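Local coordinates for salicylate 5-hydroxylase, large oxygenase component (Ralstonia sp., PDB 7C8Z), which forms the large subunit of the oxygenase that hydroxylates salicylate at position 5 to gentisate, using a [2Fe-2S] cluster and a mononuclear iron, at residues H67-G72 and I326-I331; R223-P228 and F379-F384; S340-Q345 and F354-F359. All coordinates share one frame; numbering follows the deposited sequence.

Contact 1: H67-G72 and I326-I331; sequences HWCYVG and IFPSVI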
loop_
_atom_site.group_PDB
_atom_site.type_symbol
_atom_site.label_atom_id
_atom_site.label_comp_id
_atom_site.label_asym_id
_atom_site.label_seq_id
_atom_site.Cartn_x
_atom_site.Cartn_y
_atom_site.Cartn_z
ATOM N N HIS A 67 -31.840 1.088 13.314
ATOM C CA HIS A 67 -31.888 0.777 11.894
ATOM C C HIS A 67 -31.677 -0.710 11.681
ATOM O O HIS A 67 -30.865 -1.334 12.366
ATOM C CB HIS A 67 -30.830 1.561 11.112
ATOM C CG HIS A 67 -31.095 3.029 11.056
ATOM N ND1 HIS A 67 -30.624 3.906 12.010
ATOM C CD2 HIS A 67 -31.795 3.776 10.170
ATOM C CE1 HIS A 67 -31.019 5.130 11.711
ATOM N NE2 HIS A 67 -31.729 5.079 10.598
ATOM N N TRP A 68 -32.408 -1.262 10.717
ATOM C CA TRP A 68 -32.136 -2.595 10.209
ATOM C C TRP A 68 -31.113 -2.467 9.094
ATOM O O TRP A 68 -31.285 -1.655 8.179
ATOM C CB TRP A 68 -33.403 -3.264 9.676
ATOM C CG TRP A 68 -34.451 -3.531 10.700
ATOM C CD1 TRP A 68 -35.555 -2.777 10.949
ATOM C CD2 TRP A 68 -34.515 -4.647 11.597
ATOM N NE1 TRP A 68 -36.300 -3.346 11.953
ATOM C CE2 TRP A 68 -35.682 -4.496 12.366
ATOM C CE3 TRP A 68 -33.695 -5.756 11.825
ATOM C CZ2 TRP A 68 -36.053 -5.411 13.347
ATOM C CZ3 TRP A 68 -34.063 -6.664 12.798
ATOM C CH2 TRP A 68 -35.232 -6.485 13.549
ATOM N N CYS A 69 -30.058 -3.264 9.166
ATOM C CA CYS A 69 -29.022 -3.253 8.149
ATOM C C CYS A 69 -28.968 -4.622 7.491
ATOM O O CYS A 69 -29.188 -5.649 8.144
ATOM C CB CYS A 69 -27.661 -2.890 8.742
ATOM S SG CYS A 69 -27.590 -1.208 9.402
ATOM N N TYR A 70 -28.703 -4.624 6.192
ATOM C CA TYR A 70 -28.747 -5.843 5.398
ATOM C C TYR A 70 -27.616 -6.782 5.798
ATOM O O TYR A 70 -26.475 -6.355 6.004
ATOM C CB TYR A 70 -28.645 -5.483 3.914
ATOM C CG TYR A 70 -28.573 -6.647 2.957
ATOM C CD1 TYR A 70 -29.729 -7.260 2.493
ATOM C CD2 TYR A 70 -27.351 -7.115 2.488
ATOM C CE1 TYR A 70 -29.668 -8.314 1.607
ATOM C CE2 TYR A 70 -27.282 -8.173 1.604
ATOM C CZ TYR A 70 -28.447 -8.766 1.165
ATOM O OH TYR A 70 -28.403 -9.818 0.281
ATOM N N VAL A 71 -27.941 -8.065 5.942
ATOM C CA VAL A 71 -26.925 -9.079 6.189
ATOM C C VAL A 71 -26.950 -10.220 5.179
ATOM O O VAL A 71 -25.958 -10.964 5.093
ATOM C CB VAL A 71 -27.015 -9.641 7.625
ATOM C CG1 VAL A 71 -26.785 -8.536 8.648
ATOM C CG2 VAL A 71 -28.342 -10.328 7.858
ATOM N N GLY A 72 -28.009 -10.407 4.398
ATOM C CA GLY A 72 -27.853 -11.338 3.290
ATOM C C GLY A 72 -29.179 -11.877 2.776
ATOM O O GLY A 72 -30.221 -11.249 2.921
ATOM N N ILE A 326 -32.665 1.105 0.832
ATOM C CA ILE A 326 -32.998 0.888 2.235
ATOM C C ILE A 326 -31.832 1.413 3.064
ATOM O O ILE A 326 -30.731 0.840 3.060
ATOM C CB ILE A 326 -33.297 -0.586 2.538
ATOM C CG1 ILE A 326 -34.561 -1.025 1.797
ATOM C CG2 ILE A 326 -33.473 -0.795 4.037
ATOM C CD1 ILE A 326 -34.951 -2.459 2.051
ATOM N N PHE A 327 -32.099 2.518 3.757
ATOM C CA PHE A 327 -31.090 3.253 4.502
ATOM C C PHE A 327 -30.707 2.494 5.770
ATOM O O PHE A 327 -31.579 1.975 6.471
ATOM C CB PHE A 327 -31.637 4.636 4.866
ATOM C CG PHE A 327 -30.590 5.713 4.966
ATOM C CD1 PHE A 327 -30.043 6.279 3.825
ATOM C CD2 PHE A 327 -30.175 6.178 6.205
ATOM C CE1 PHE A 327 -29.093 7.283 3.916
ATOM C CE2 PHE A 327 -29.225 7.175 6.305
ATOM C CZ PHE A 327 -28.682 7.730 5.158
ATOM N N PRO A 328 -29.415 2.457 6.123
ATOM C CA PRO A 328 -28.353 3.093 5.342
ATOM C C PRO A 328 -27.509 2.101 4.555
ATOM O O PRO A 328 -26.519 2.497 3.941
ATOM C CB PRO A 328 -27.499 3.743 6.425
ATOM C CG PRO A 328 -27.554 2.719 7.549
ATOM C CD PRO A 328 -28.902 1.995 7.425
ATOM N N SER A 329 -27.901 0.826 4.564
ATOM C CA SER A 329 -26.960 -0.236 4.262
ATOM C C SER A 329 -27.113 -0.876 2.893
ATOM O O SER A 329 -26.150 -1.487 2.421
ATOM C CB SER A 329 -27.049 -1.344 5.324
ATOM O OG SER A 329 -27.982 -2.346 4.950
ATOM N N VAL A 330 -28.275 -0.796 2.238
ATOM C CA VAL A 330 -28.454 -1.656 1.074
ATOM C C VAL A 330 -29.265 -0.997 -0.032
ATOM O O VAL A 330 -30.057 -0.078 0.190
ATOM C CB VAL A 330 -29.091 -3.011 1.470
ATOM C CG1 VAL A 330 -30.595 -2.879 1.657
ATOM C CG2 VAL A 330 -28.741 -4.099 0.450
ATOM N N ILE A 331 -29.028 -1.490 -1.245
ATOM C CA ILE A 331 -29.830 -1.183 -2.415
ATOM C C ILE A 331 -30.389 -2.492 -2.952
ATOM O O ILE A 331 -29.655 -3.477 -3.078
ATOM C CB ILE A 331 -28.998 -0.471 -3.494
ATOM C CG1 ILE A 331 -28.619 0.930 -3.023
ATOM C CG2 ILE A 331 -29.758 -0.423 -4.818
ATOM C CD1 ILE A 331 -27.196 1.306 -3.341
#
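Tyr70 and Val330 meet obliquely: methyl CG2 of Val330 lies over one face of the phenol ring, near its CG end. The evidence is a CH-pi contact, with Val330 CG2 standing 4.0 Å from the centroid of the Tyr70 ring and 26° off its normal. Tyr70 CG (chi1 176°) and Val330 CG2 each lie anti to their own backbone N, which turns the two toward one another. On the opposite face of the ring sits the backbone N of Gly72. The far end of the ring is fixed by Thr341 OG1, hydrogen-bonded to Tyr70 OH, and His343 meets the ring edge-to-face.

Ser329 supplies the polar link. Tyr70 N donates to Ser329 OG over 2.7 Å in a nearly straight bond, so a main-chain N-H in a buried place is satisfied by a side-chain hydroxyl. Just before that serine, the Phe327-Pro328 peptide is cis; Pro328 CD lies 4.0 Å from Cys69 SG and 4.2 Å from His67 CB. The imidazole of His67 is held at both nitrogens, by Tyr435 OH and Ala65 O.

Ser329 and Val330 form a classic beta bulge opposite Ile326, where strand 330-335 begins. The contact thus joins strand 69-73, outermost in the Rieske domain sheet within this chain, to the catalytic domain sheet, a domain interface within one subunit of a ring-hydroxylating oxygenase.

Contact 2: R223-P228 and F379-F384; sequences RRQRIP and FGPAGF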
loop_
_atom_site.group_PDB
_atom_site.type_symbol
_atom_site.label_atom_id
_atom_site.label_comp_id
_atom_site.label_asym_id
_atom_site.label_seq_id
_atom_site.Cartn_x
_atom_site.Cartn_y
_atom_site.Cartn_z
ATOM N N ARG A 223 -20.111 -10.053 -6.882
ATOM C CA ARG A 223 -19.116 -9.122 -7.383
ATOM C C ARG A 223 -18.776 -8.146 -6.266
ATOM O O ARG A 223 -19.610 -7.853 -5.411
ATOM C CB ARG A 223 -19.623 -8.380 -8.616
ATOM C CG ARG A 223 -19.867 -9.290 -9.811
ATOM C CD ARG A 223 -20.903 -8.703 -10.745
ATOM N NE ARG A 223 -20.921 -9.364 -12.043
ATOM C CZ ARG A 223 -21.621 -8.925 -13.085
ATOM N NH1 ARG A 223 -22.354 -7.826 -12.975
ATOM N NH2 ARG A 223 -21.587 -9.578 -14.238
ATOM N N ARG A 224 -17.538 -7.663 -6.247
ATOM C CA ARG A 224 -17.097 -6.838 -5.131
ATOM C C ARG A 224 -16.232 -5.698 -5.637
ATOM O O ARG A 224 -15.390 -5.889 -6.520
ATOM C CB ARG A 224 -16.309 -7.658 -4.094
ATOM C CG ARG A 224 -16.961 -8.976 -3.683
ATOM C CD ARG A 224 -16.087 -9.769 -2.722
ATOM N NE ARG A 224 -16.678 -9.782 -1.391
ATOM C CZ ARG A 224 -17.460 -10.753 -0.938
ATOM N NH1 ARG A 224 -17.735 -11.798 -1.706
ATOM N NH2 ARG A 224 -17.971 -10.677 0.281
ATOM N N GLN A 225 -16.428 -4.515 -5.059
ATOM C CA GLN A 225 -15.606 -3.376 -5.442
ATOM C C GLN A 225 -15.365 -2.468 -4.248
ATOM O O GLN A 225 -16.266 -2.225 -3.445
ATOM C CB GLN A 225 -16.259 -2.587 -6.579
ATOM C CG GLN A 225 -17.692 -2.184 -6.312
ATOM C CD GLN A 225 -18.287 -1.397 -7.464
ATOM O OE1 GLN A 225 -19.463 -1.553 -7.801
ATOM N NE2 GLN A 225 -17.469 -0.547 -8.082
ATOM N N ARG A 226 -14.151 -1.952 -4.150
ATOM C CA ARG A 226 -13.793 -0.970 -3.134
ATOM C C ARG A 226 -13.820 0.397 -3.803
ATOM O O ARG A 226 -13.023 0.663 -4.711
ATOM C CB ARG A 226 -12.417 -1.279 -2.546
ATOM C CG ARG A 226 -11.897 -0.249 -1.560
ATOM C CD ARG A 226 -10.950 -0.904 -0.570
ATOM N NE ARG A 226 -11.602 -2.011 0.123
ATOM C CZ ARG A 226 -10.975 -3.105 0.536
ATOM N NH1 ARG A 226 -9.677 -3.243 0.322
ATOM N NH2 ARG A 226 -11.648 -4.063 1.155
ATOM N N ILE A 227 -14.744 1.252 -3.378
ATOM C CA ILE A 227 -14.931 2.574 -3.965
ATOM C C ILE A 227 -14.423 3.602 -2.961
ATOM O O ILE A 227 -14.978 3.711 -1.860
ATOM C CB ILE A 227 -16.403 2.833 -4.328
ATOM C CG1 ILE A 227 -16.947 1.688 -5.183
ATOM C CG2 ILE A 227 -16.544 4.152 -5.073
ATOM C CD1 ILE A 227 -18.382 1.861 -5.591
ATOM N N PRO A 228 -13.393 4.373 -3.293
ATOM C CA PRO A 228 -12.799 5.337 -2.347
ATOM C C PRO A 228 -13.578 6.647 -2.260
ATOM O O PRO A 228 -13.082 7.724 -2.614
ATOM C CB PRO A 228 -11.386 5.533 -2.918
ATOM C CG PRO A 228 -11.236 4.539 -4.038
ATOM C CD PRO A 228 -12.594 4.235 -4.516
ATOM N N PHE A 379 -23.965 -4.253 -15.367
ATOM C CA PHE A 379 -23.847 -3.839 -13.979
ATOM C C PHE A 379 -22.594 -4.452 -13.361
ATOM O O PHE A 379 -21.831 -5.163 -14.016
ATOM C CB PHE A 379 -25.116 -4.227 -13.216
ATOM C CG PHE A 379 -26.375 -3.994 -14.005
ATOM C CD1 PHE A 379 -26.927 -2.725 -14.094
ATOM C CD2 PHE A 379 -26.986 -5.034 -14.688
ATOM C CE1 PHE A 379 -28.073 -2.504 -14.832
ATOM C CE2 PHE A 379 -28.134 -4.817 -15.432
ATOM C CZ PHE A 379 -28.679 -3.552 -15.501
ATOM N N GLY A 380 -22.385 -4.161 -12.083
ATOM C CA GLY A 380 -21.214 -4.625 -11.383
ATOM C C GLY A 380 -20.016 -3.734 -11.642
ATOM O O GLY A 380 -20.086 -2.780 -12.423
ATOM N N PRO A 381 -18.883 -4.054 -11.008
ATOM C CA PRO A 381 -17.692 -3.190 -11.121
ATOM C C PRO A 381 -17.134 -3.055 -12.530
ATOM O O PRO A 381 -16.257 -2.208 -12.746
ATOM C CB PRO A 381 -16.679 -3.869 -10.190
ATOM C CG PRO A 381 -17.510 -4.687 -9.253
ATOM C CD PRO A 381 -18.685 -5.151 -10.050
ATOM N N ALA A 382 -17.591 -3.861 -13.487
ATOM C CA ALA A 382 -17.130 -3.763 -14.862
ATOM C C ALA A 382 -18.256 -3.469 -15.844
ATOM O O ALA A 382 -18.010 -3.430 -17.057
ATOM C CB ALA A 382 -16.416 -5.056 -15.277
ATOM N N GLY A 383 -19.476 -3.251 -15.356
ATOM C CA GLY A 383 -20.620 -3.140 -16.234
ATOM C C GLY A 383 -20.582 -1.914 -17.124
ATOM O O GLY A 383 -19.944 -0.905 -16.826
ATOM N N PHE A 384 -21.303 -2.018 -18.246
ATOM C CA PHE A 384 -21.431 -0.893 -19.168
ATOM C C PHE A 384 -22.048 0.325 -18.491
ATOM O O PHE A 384 -21.770 1.462 -18.887
ATOM C CB PHE A 384 -22.271 -1.300 -20.381
ATOM C CG PHE A 384 -21.555 -2.210 -21.339
ATOM C CD1 PHE A 384 -20.484 -1.747 -22.083
ATOM C CD2 PHE A 384 -21.952 -3.527 -21.495
ATOM C CE1 PHE A 384 -19.824 -2.581 -22.965
ATOM C CE2 PHE A 384 -21.292 -4.368 -22.372
ATOM C CZ PHE A 384 -20.230 -3.894 -23.110
#
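Apolar contact across these segments centres on the Pro381 ring, which meets two side chains and one carbonyl of strand 223-227. Pro381 CG lies 3.6 Å from Gln225 CB and 3.7 Å from Arg224 O, while Pro381 CD approaches Arg223 CB at 3.7 Å. Because Gln225 CG is placed between the backbone N and the carbonyl carbon (chi1 52°) and the chain is extended beyond, the carboxamide lies alongside the ring, with Gln225 NE2 4.0 Å from Pro381 CB.

Polar relations mostly lead outward. Arg223 stretches from CG to NE alongside Gly380, and its NH1 comes within 2.9 Å of Phe379 O, but the angle is too poor for a hydrogen bond; NH1 is hydrogen-bonded to Ala376 O. Arg223 NH2 bonds to the backbone of a neighbouring chain, that of another protein. Gln225 OE1 accepts from Trp356 NE1 on the adjacent strand, which fixes the turn of the amide beside the proline.

Backbone geometry shapes the loop: Gly380 to Gly383 is a type I beta turn closed by Gly383 N donating to Gly380 O at 3.0 Å, and Pro381 takes its second position. Arg224 and Gln225 also pair in parallel with a strand of the neighbouring chain, so the catalytic sheet continues across the interface. The side chain of Phe379 is about 8 Å from the bound iron. Here a turn packs on the strand that is outermost within this chain, near both the mononuclear iron site and the interface with a neighbouring chain of another protein.

Contact 3: S340-Q345 and F354-F359; sequences STRHIQ and FVWTHF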
loop_
_atom_site.group_PDB
_atom_site.type_symbol
_atom_site.label_atom_id
_atom_site.label_comp_id
_atom_site.label_asym_id
_atom_site.label_seq_id
_atom_site.Cartn_x
_atom_site.Cartn_y
_atom_site.Cartn_z
ATOM N N SER A 340 -30.568 -7.847 -8.072
ATOM C CA SER A 340 -29.421 -7.988 -7.191
ATOM C C SER A 340 -29.647 -7.156 -5.941
ATOM O O SER A 340 -30.477 -6.245 -5.915
ATOM C CB SER A 340 -28.122 -7.557 -7.882
ATOM O OG SER A 340 -28.043 -6.144 -7.968
ATOM N N THR A 341 -28.916 -7.499 -4.890
ATOM C CA THR A 341 -28.749 -6.586 -3.771
ATOM C C THR A 341 -27.324 -6.057 -3.796
ATOM O O THR A 341 -26.407 -6.725 -4.274
ATOM C CB THR A 341 -29.063 -7.238 -2.414
ATOM O OG1 THR A 341 -28.202 -8.357 -2.196
ATOM C CG2 THR A 341 -30.514 -7.701 -2.354
ATOM N N ARG A 342 -27.165 -4.818 -3.348
ATOM C CA ARG A 342 -25.886 -4.119 -3.341
ATOM C C ARG A 342 -25.652 -3.618 -1.924
ATOM O O ARG A 342 -26.356 -2.716 -1.452
ATOM C CB ARG A 342 -25.883 -2.970 -4.338
ATOM C CG ARG A 342 -26.409 -3.353 -5.702
ATOM C CD ARG A 342 -26.652 -2.117 -6.530
ATOM N NE ARG A 342 -27.135 -2.444 -7.864
ATOM C CZ ARG A 342 -27.301 -1.546 -8.823
ATOM N NH1 ARG A 342 -27.024 -0.269 -8.585
ATOM N NH2 ARG A 342 -27.740 -1.922 -10.019
ATOM N N HIS A 343 -24.679 -4.218 -1.252
ATOM C CA HIS A 343 -24.433 -4.021 0.166
ATOM C C HIS A 343 -23.312 -3.005 0.347
ATOM O O HIS A 343 -22.229 -3.165 -0.234
ATOM C CB HIS A 343 -24.066 -5.363 0.805
ATOM C CG HIS A 343 -23.967 -5.336 2.299
ATOM N ND1 HIS A 343 -23.555 -6.429 3.029
ATOM C CD2 HIS A 343 -24.232 -4.360 3.198
ATOM C CE1 HIS A 343 -23.563 -6.126 4.315
ATOM N NE2 HIS A 343 -23.970 -4.877 4.444
ATOM N N ILE A 344 -23.597 -1.945 1.120
ATOM C CA ILE A 344 -22.619 -0.913 1.463
ATOM C C ILE A 344 -21.935 -1.295 2.767
ATOM O O ILE A 344 -22.600 -1.559 3.775
ATOM C CB ILE A 344 -23.288 0.465 1.593
ATOM C CG1 ILE A 344 -23.877 0.918 0.264
ATOM C CG2 ILE A 344 -22.282 1.502 2.090
ATOM C CD1 ILE A 344 -24.581 2.232 0.372
ATOM N N GLN A 345 -20.602 -1.285 2.761
ATOM C CA GLN A 345 -19.792 -1.672 3.914
ATOM C C GLN A 345 -18.757 -0.577 4.128
ATOM O O GLN A 345 -17.692 -0.580 3.496
ATOM C CB GLN A 345 -19.141 -3.032 3.685
ATOM C CG GLN A 345 -20.086 -4.052 3.057
ATOM C CD GLN A 345 -19.437 -5.398 2.821
ATOM O OE1 GLN A 345 -18.216 -5.508 2.775
ATOM N NE2 GLN A 345 -20.253 -6.433 2.682
ATOM N N PHE A 354 -18.436 -2.471 -1.613
ATOM C CA PHE A 354 -19.722 -2.576 -2.289
ATOM C C PHE A 354 -19.821 -3.991 -2.832
ATOM O O PHE A 354 -19.044 -4.374 -3.718
ATOM C CB PHE A 354 -19.843 -1.546 -3.409
ATOM C CG PHE A 354 -21.257 -1.143 -3.726
ATOM C CD1 PHE A 354 -22.149 -0.822 -2.713
ATOM C CD2 PHE A 354 -21.683 -1.061 -5.041
ATOM C CE1 PHE A 354 -23.448 -0.441 -3.008
ATOM C CE2 PHE A 354 -22.976 -0.682 -5.342
ATOM C CZ PHE A 354 -23.860 -0.365 -4.323
ATOM N N VAL A 355 -20.755 -4.763 -2.290
ATOM C CA VAL A 355 -20.887 -6.178 -2.613
ATOM C C VAL A 355 -22.199 -6.394 -3.351
ATOM O O VAL A 355 -23.279 -6.182 -2.790
ATOM C CB VAL A 355 -20.820 -7.048 -1.352
ATOM C CG1 VAL A 355 -20.951 -8.518 -1.724
ATOM C CG2 VAL A 355 -19.520 -6.778 -0.612
ATOM N N TRP A 356 -22.103 -6.819 -4.605
ATOM C CA TRP A 356 -23.261 -7.156 -5.416
ATOM C C TRP A 356 -23.526 -8.647 -5.267
ATOM O O TRP A 356 -22.657 -9.468 -5.583
ATOM C CB TRP A 356 -23.026 -6.822 -6.889
ATOM C CG TRP A 356 -22.532 -5.430 -7.195
ATOM C CD1 TRP A 356 -21.401 -4.828 -6.718
ATOM C CD2 TRP A 356 -23.138 -4.488 -8.088
ATOM N NE1 TRP A 356 -21.276 -3.565 -7.246
ATOM C CE2 TRP A 356 -22.332 -3.331 -8.089
ATOM C CE3 TRP A 356 -24.291 -4.507 -8.880
ATOM C CZ2 TRP A 356 -22.644 -2.204 -8.847
ATOM C CZ3 TRP A 356 -24.596 -3.388 -9.635
ATOM C CH2 TRP A 356 -23.777 -2.254 -9.612
ATOM N N THR A 357 -24.711 -8.993 -4.774
ATOM C CA THR A 357 -25.215 -10.364 -4.775
ATOM C C THR A 357 -26.270 -10.432 -5.871
ATOM O O THR A 357 -27.378 -9.903 -5.715
ATOM C CB THR A 357 -25.803 -10.742 -3.418
ATOM O OG1 THR A 357 -24.920 -10.315 -2.374
ATOM C CG2 THR A 357 -26.006 -12.246 -3.327
ATOM N N HIS A 358 -25.908 -11.044 -6.998
ATOM C CA HIS A 358 -26.835 -11.234 -8.106
ATOM C C HIS A 358 -27.568 -12.552 -7.914
ATOM O O HIS A 358 -26.926 -13.594 -7.694
ATOM C CB HIS A 358 -26.095 -11.243 -9.442
ATOM C CG HIS A 358 -25.563 -9.908 -9.851
ATOM N ND1 HIS A 358 -26.105 -9.178 -10.887
ATOM C CD2 HIS A 358 -24.533 -9.172 -9.370
ATOM C CE1 HIS A 358 -25.433 -8.048 -11.025
ATOM N NE2 HIS A 358 -24.473 -8.020 -10.116
ATOM N N PHE A 359 -28.901 -12.516 -8.033
ATOM C CA PHE A 359 -29.680 -13.725 -7.796
ATOM C C PHE A 359 -30.810 -13.841 -8.807
ATOM O O PHE A 359 -31.193 -12.870 -9.462
ATOM C CB PHE A 359 -30.251 -13.766 -6.369
ATOM C CG PHE A 359 -31.158 -12.609 -6.037
ATOM C CD1 PHE A 359 -30.634 -11.395 -5.617
ATOM C CD2 PHE A 359 -32.535 -12.741 -6.125
ATOM C CE1 PHE A 359 -31.463 -10.337 -5.302
ATOM C CE2 PHE A 359 -33.371 -11.686 -5.813
ATOM C CZ PHE A 359 -32.833 -10.485 -5.398
#
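Arg342 and Trp356 each have CG anti to the carbonyl carbon and beside the backbone N, at chi1 -48° and -51°; their direct pairing puts them on one face of the sheet, and these torsions direct the arginine chain and the indole so that they overlap. Arg342 CD lies 4.1 Å from the centroid of the six-membered ring of Trp356, a CH-pi contact over the face. Further out, Trp356 CZ3 faces the guanidinium, the two planes 38° apart, so the groups are inclined and not stacked flat. Gln333 OE1 receives Arg342 NH2 and is hydrogen-bonded to Ser340 OG, which helps to fix the guanidinium.

Phe354, two residues earlier on the strand, lies with CE2 over the same indole face as Arg342 CG. Its CZ packs against Arg342 CB, and Ile344 CG1 meets the ring at the edge, 3.6 Å from Phe354 CE1. At the opposite end Ser340 CB sits over the centre of the His358 ring, 4.0 Å from its centroid.

Thr341 with Thr357 and His343 with Val355 are the hydrogen-bonded antiparallel pairs, for example Thr357 N to Thr341 O 2.9 Å and Val355 N to His343 O 3.0 Å. Strands 338-346 and 352-361 form a beta hairpin of the catalytic domain's antiparallel sheet, whose Arg342 face turns toward the mononuclear iron site: the side chain of Arg342 is about 5 Å from that of the iron ligand Asp389.

Overall arrangement
One antiparallel sheet of the catalytic domain unites the three contacts, with strands 217-227, 352-361, 338-346 and 330-335 adjacent in that order. Contact 3 is the middle pair, its centre 10 Å from those of contacts 1 and 2; the latter two are 19 Å apart and do not touch, their nearest atoms about 9 Å from each other. Backbone bonds bridge the joins: Ile331 O to Arg342 N and Arg223 O to Trp356 N, each 2.8 Å. In contact 3 the side chain of Arg342 is about 7 Å from the bound Fe (III) ion. Contact 1, away from both metal sites, brings in the Rieske domain on the Thr341 and His343 face.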